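Nup188 (Myceliophthora thermophila, PDB 4KF8) is a scaffold nucleoporin of the nuclear pore complex that shares structural and functional properties with nuclear transport receptors. Local coordinates at residues Tyr212-Leu224 and Val284-Thr296. Residues are numbered along the deposited sequence; the frame is centred on the assembly and turned at random.
Sequences YAIWAKGILPLLL and VALSEVHSLALLT
The indole N-H of W215 meets the carboxylate of E288 edge-on: NE1 donates to OE2 over 2.8 Å, N-H...O angle 152°, using the anti lone pair of that oxygen. The acceptor lies near the indole plane, and the carboxylate plane stands nearly perpendicular to it. E288 reaches this place because CG is anti to the backbone N (chi1 -180°) and the chain stays extended, filling as a knob the hole formed by Y212, W215, A216 and L220. Y212 OH lies 3.2 Å from E288 OE1 and 3.4 Å from V284 O; both bonds are weak, and which acceptor takes the single proton is not settled. The V284 carbonyl already accepts from E288 N and from S287 OG. S291 OG donates within its own helix to S287 O (3.0 Å), and S291 CB packs on L220 CB. L220 returns the knob, set among E288, S291, L292 and L295, while its CG covers one face of the indole. Farther along, L224 CD2 touches L294 CB and L295 CD2, both at 3.7 Å. R255 offers E288 OE2 a long, weak ion pair; helix 246-254 lies against W215 and L292, and helix 235-242 against W215 and L220. Segments 212-224 and 284-296 run in the same general direction, their axes approaching to 9.3 Å at 34°, as knobs-into-holes neighbours in the core of this all-helical NUP188 C-terminal domain.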
loop_
_atom_site.group_PDB
_atom_site.type_symbol
_atom_site.label_atom_id
_atom_site.label_comp_id
_atom_site.label_asym_id
_atom_site.label_seq_id
_atom_site.Cartn_x
_atom_site.Cartn_y
_atom_site.Cartn_z
ATOM N N TYR A 212 -3.055 -7.817 9.401
ATOM C CA TYR A 212 -3.880 -6.619 9.294
ATOM C C TYR A 212 -3.267 -5.611 8.332
ATOM O O TYR A 212 -3.979 -4.945 7.580
ATOM C CB TYR A 212 -4.091 -5.962 10.659
ATOM C CG TYR A 212 -4.972 -4.735 10.583
ATOM C CD1 TYR A 212 -6.350 -4.838 10.711
ATOM C CD2 TYR A 212 -4.427 -3.477 10.363
ATOM C CE1 TYR A 212 -7.158 -3.723 10.630
ATOM C CE2 TYR A 212 -5.228 -2.360 10.274
ATOM C CZ TYR A 212 -6.592 -2.487 10.411
ATOM O OH TYR A 212 -7.391 -1.374 10.329
ATOM N N ALA A 213 -1.945 -5.497 8.377
ATOM C CA ALA A 213 -1.218 -4.563 7.529
ATOM C C ALA A 213 -1.369 -4.931 6.059
ATOM O O ALA A 213 -1.498 -4.061 5.204
ATOM C CB ALA A 213 0.247 -4.537 7.918
ATOM N N ILE A 214 -1.355 -6.229 5.780
ATOM C CA ILE A 214 -1.499 -6.736 4.424
ATOM C C ILE A 214 -2.900 -6.445 3.881
ATOM O O ILE A 214 -3.066 -6.062 2.723
ATOM C CB ILE A 214 -1.200 -8.249 4.385
ATOM C CG1 ILE A 214 0.283 -8.493 4.673
ATOM C CG2 ILE A 214 -1.576 -8.848 3.044
ATOM C CD1 ILE A 214 0.651 -9.946 4.832
ATOM N N TRP A 215 -3.902 -6.608 4.737
ATOM C CA TRP A 215 -5.292 -6.364 4.372
ATOM C C TRP A 215 -5.619 -4.872 4.267
ATOM O O TRP A 215 -6.191 -4.424 3.274
ATOM C CB TRP A 215 -6.215 -7.064 5.378
ATOM C CG TRP A 215 -7.587 -6.463 5.533
ATOM C CD1 TRP A 215 -7.976 -5.542 6.463
ATOM C CD2 TRP A 215 -8.753 -6.764 4.756
ATOM N NE1 TRP A 215 -9.306 -5.241 6.305
ATOM C CE2 TRP A 215 -9.807 -5.978 5.266
ATOM C CE3 TRP A 215 -9.008 -7.616 3.678
ATOM C CZ2 TRP A 215 -11.096 -6.019 4.733
ATOM C CZ3 TRP A 215 -10.289 -7.656 3.149
ATOM C CH2 TRP A 215 -11.315 -6.862 3.679
ATOM N N ALA A 216 -5.239 -4.105 5.285
ATOM C CA ALA A 216 -5.588 -2.685 5.352
ATOM C C ALA A 216 -4.749 -1.803 4.430
ATOM O O ALA A 216 -5.276 -0.927 3.746
ATOM C CB ALA A 216 -5.493 -2.188 6.781
ATOM N N LYS A 217 -3.442 -2.039 4.422
ATOM C CA LYS A 217 -2.506 -1.199 3.687
ATOM C C LYS A 217 -2.208 -1.763 2.294
ATOM O O LYS A 217 -1.601 -1.094 1.462
ATOM C CB LYS A 217 -1.218 -1.055 4.505
ATOM C CG LYS A 217 -0.190 -0.069 3.973
ATOM C CD LYS A 217 1.162 -0.295 4.645
ATOM C CE LYS A 217 2.250 0.582 4.043
ATOM N NZ LYS A 217 3.600 0.209 4.554
ATOM N N GLY A 218 -2.647 -2.992 2.037
ATOM C CA GLY A 218 -2.351 -3.647 0.775
ATOM C C GLY A 218 -3.557 -4.067 -0.046
ATOM O O GLY A 218 -3.810 -3.517 -1.117
ATOM N N ILE A 219 -4.300 -5.052 0.452
ATOM C CA ILE A 219 -5.436 -5.608 -0.280
ATOM C C ILE A 219 -6.507 -4.569 -0.611
ATOM O O ILE A 219 -6.931 -4.460 -1.761
ATOM C CB ILE A 219 -6.081 -6.784 0.484
ATOM C CG1 ILE A 219 -5.097 -7.947 0.601
ATOM C CG2 ILE A 219 -7.353 -7.244 -0.207
ATOM C CD1 ILE A 219 -5.687 -9.180 1.252
ATOM N N LEU A 220 -6.937 -3.805 0.390
ATOM C CA LEU A 220 -7.993 -2.810 0.198
ATOM C C LEU A 220 -7.652 -1.670 -0.774
ATOM O O LEU A 220 -8.460 -1.357 -1.650
ATOM C CB LEU A 220 -8.481 -2.252 1.538
ATOM C CG LEU A 220 -9.122 -3.256 2.493
ATOM C CD1 LEU A 220 -9.616 -2.550 3.741
ATOM C CD2 LEU A 220 -10.252 -3.992 1.807
ATOM N N PRO A 221 -6.472 -1.033 -0.625
ATOM C CA PRO A 221 -6.149 -0.003 -1.620
ATOM C C PRO A 221 -5.880 -0.591 -3.003
ATOM O O PRO A 221 -6.004 0.118 -4.001
ATOM C CB PRO A 221 -4.885 0.650 -1.053
ATOM C CG PRO A 221 -4.306 -0.361 -0.155
ATOM C CD PRO A 221 -5.466 -1.075 0.449
ATOM N N LEU A 222 -5.515 -1.869 -3.056
ATOM C CA LEU A 222 -5.407 -2.573 -4.325
ATOM C C LEU A 222 -6.776 -2.665 -4.988
ATOM O O LEU A 222 -6.916 -2.382 -6.174
ATOM C CB LEU A 222 -4.826 -3.974 -4.123
ATOM C CG LEU A 222 -3.343 -4.177 -4.444
ATOM C CD1 LEU A 222 -2.849 -5.515 -3.920
ATOM C CD2 LEU A 222 -3.102 -4.078 -5.939
ATOM N N LEU A 223 -7.786 -3.052 -4.212
ATOM C CA LEU A 223 -9.142 -3.214 -4.735
ATOM C C LEU A 223 -9.733 -1.899 -5.239
ATOM O O LEU A 223 -10.481 -1.879 -6.216
ATOM C CB LEU A 223 -10.058 -3.821 -3.673
ATOM C CG LEU A 223 -9.694 -5.220 -3.175
ATOM C CD1 LEU A 223 -10.732 -5.713 -2.188
ATOM C CD2 LEU A 223 -9.547 -6.193 -4.332
ATOM N N LEU A 224 -9.397 -0.804 -4.564
ATOM C CA LEU A 224 -9.863 0.520 -4.957
ATOM C C LEU A 224 -9.271 0.925 -6.299
ATOM O O LEU A 224 -9.876 1.687 -7.052
ATOM C CB LEU A 224 -9.473 1.556 -3.901
ATOM C CG LEU A 224 -10.120 1.472 -2.520
ATOM C CD1 LEU A 224 -9.187 2.059 -1.479
ATOM C CD2 LEU A 224 -11.442 2.211 -2.515
ATOM N N VAL A 284 -4.718 3.710 10.843
ATOM C CA VAL A 284 -4.955 2.706 9.812
ATOM C C VAL A 284 -6.369 2.131 9.903
ATOM O O VAL A 284 -6.926 1.678 8.906
ATOM C CB VAL A 284 -3.933 1.550 9.888
ATOM C CG1 VAL A 284 -2.581 1.996 9.351
ATOM C CG2 VAL A 284 -3.812 1.031 11.314
ATOM N N ALA A 285 -6.940 2.153 11.104
ATOM C CA ALA A 285 -8.288 1.650 11.321
ATOM C C ALA A 285 -9.305 2.560 10.648
ATOM O O ALA A 285 -10.367 2.114 10.222
ATOM C CB ALA A 285 -8.576 1.537 12.806
ATOM N N LEU A 286 -8.967 3.841 10.555
ATOM C CA LEU A 286 -9.846 4.827 9.943
ATOM C C LEU A 286 -9.783 4.758 8.422
ATOM O O LEU A 286 -10.766 5.046 7.743
ATOM C CB LEU A 286 -9.482 6.235 10.419
ATOM C CG LEU A 286 -9.606 6.494 11.921
ATOM C CD1 LEU A 286 -9.206 7.922 12.262
ATOM C CD2 LEU A 286 -11.018 6.208 12.389
ATOM N N SER A 287 -8.625 4.377 7.894
ATOM C CA SER A 287 -8.435 4.291 6.448
ATOM C C SER A 287 -8.971 2.974 5.905
ATOM O O SER A 287 -9.418 2.900 4.761
ATOM C CB SER A 287 -6.957 4.440 6.089
ATOM O OG SER A 287 -6.206 3.333 6.550
ATOM N N GLU A 288 -8.912 1.937 6.733
ATOM C CA GLU A 288 -9.485 0.644 6.391
ATOM C C GLU A 288 -10.983 0.799 6.178
ATOM O O GLU A 288 -11.529 0.379 5.156
ATOM C CB GLU A 288 -9.231 -0.357 7.517
ATOM C CG GLU A 288 -9.792 -1.739 7.251
ATOM C CD GLU A 288 -10.178 -2.462 8.520
ATOM O OE1 GLU A 288 -10.439 -1.781 9.532
ATOM O OE2 GLU A 288 -10.224 -3.710 8.508
ATOM N N VAL A 289 -11.636 1.407 7.163
ATOM C CA VAL A 289 -13.061 1.694 7.113
ATOM C C VAL A 289 -13.375 2.661 5.977
ATOM O O VAL A 289 -14.403 2.541 5.316
ATOM C CB VAL A 289 -13.546 2.265 8.462
ATOM C CG1 VAL A 289 -14.986 2.739 8.377
ATOM C CG2 VAL A 289 -13.392 1.220 9.554
ATOM N N HIS A 290 -12.474 3.610 5.744
ATOM C CA HIS A 290 -12.614 4.552 4.640
ATOM C C HIS A 290 -12.589 3.816 3.303
ATOM O O HIS A 290 -13.385 4.105 2.410
ATOM C CB HIS A 290 -11.496 5.596 4.690
ATOM C CG HIS A 290 -11.602 6.653 3.637
ATOM N ND1 HIS A 290 -12.777 7.317 3.364
ATOM C CD2 HIS A 290 -10.675 7.167 2.793
ATOM C CE1 HIS A 290 -12.572 8.192 2.395
ATOM N NE2 HIS A 290 -11.304 8.120 2.032
ATOM N N SER A 291 -11.675 2.859 3.177
ATOM C CA SER A 291 -11.559 2.058 1.963
ATOM C C SER A 291 -12.813 1.227 1.728
ATOM O O SER A 291 -13.385 1.246 0.643
ATOM C CB SER A 291 -10.334 1.142 2.038
ATOM O OG SER A 291 -9.129 1.882 1.937
ATOM N N LEU A 292 -13.228 0.502 2.760
ATOM C CA LEU A 292 -14.409 -0.350 2.694
ATOM C C LEU A 292 -15.673 0.431 2.361
ATOM O O LEU A 292 -16.546 -0.064 1.650
ATOM C CB LEU A 292 -14.595 -1.095 4.015
ATOM C CG LEU A 292 -13.586 -2.205 4.296
ATOM C CD1 LEU A 292 -13.723 -2.713 5.718
ATOM C CD2 LEU A 292 -13.785 -3.331 3.299
ATOM N N ALA A 293 -15.770 1.650 2.880
ATOM C CA ALA A 293 -16.932 2.494 2.630
ATOM C C ALA A 293 -17.036 2.852 1.150
ATOM O O ALA A 293 -18.131 2.901 0.592
ATOM C CB ALA A 293 -16.874 3.750 3.482
ATOM N N LEU A 294 -15.891 3.096 0.522
ATOM C CA LEU A 294 -15.840 3.388 -0.906
ATOM C C LEU A 294 -16.141 2.155 -1.750
ATOM O O LEU A 294 -16.886 2.230 -2.727
ATOM C CB LEU A 294 -14.472 3.954 -1.291
ATOM C CG LEU A 294 -14.244 5.434 -0.987
ATOM C CD1 LEU A 294 -12.830 5.844 -1.366
ATOM C CD2 LEU A 294 -15.275 6.279 -1.723
ATOM N N LEU A 295 -15.556 1.023 -1.372
ATOM C CA LEU A 295 -15.758 -0.222 -2.104
ATOM C C LEU A 295 -17.229 -0.629 -2.119
ATOM O O LEU A 295 -17.808 -0.841 -3.181
ATOM C CB LEU A 295 -14.896 -1.342 -1.517
ATOM C CG LEU A 295 -13.389 -1.190 -1.733
ATOM C CD1 LEU A 295 -12.615 -2.357 -1.135
ATOM C CD2 LEU A 295 -13.076 -1.039 -3.212
ATOM N N THR A 296 -17.829 -0.717 -0.938
ATOM C CA THR A 296 -19.215 -1.151 -0.807
ATOM C C THR A 296 -20.214 -0.189 -1.450
ATOM O O THR A 296 -21.279 -0.609 -1.896
ATOM C CB THR A 296 -19.596 -1.371 0.665
ATOM O OG1 THR A 296 -19.313 -0.182 1.410
ATOM C CG2 THR A 296 -18.801 -2.525 1.249
#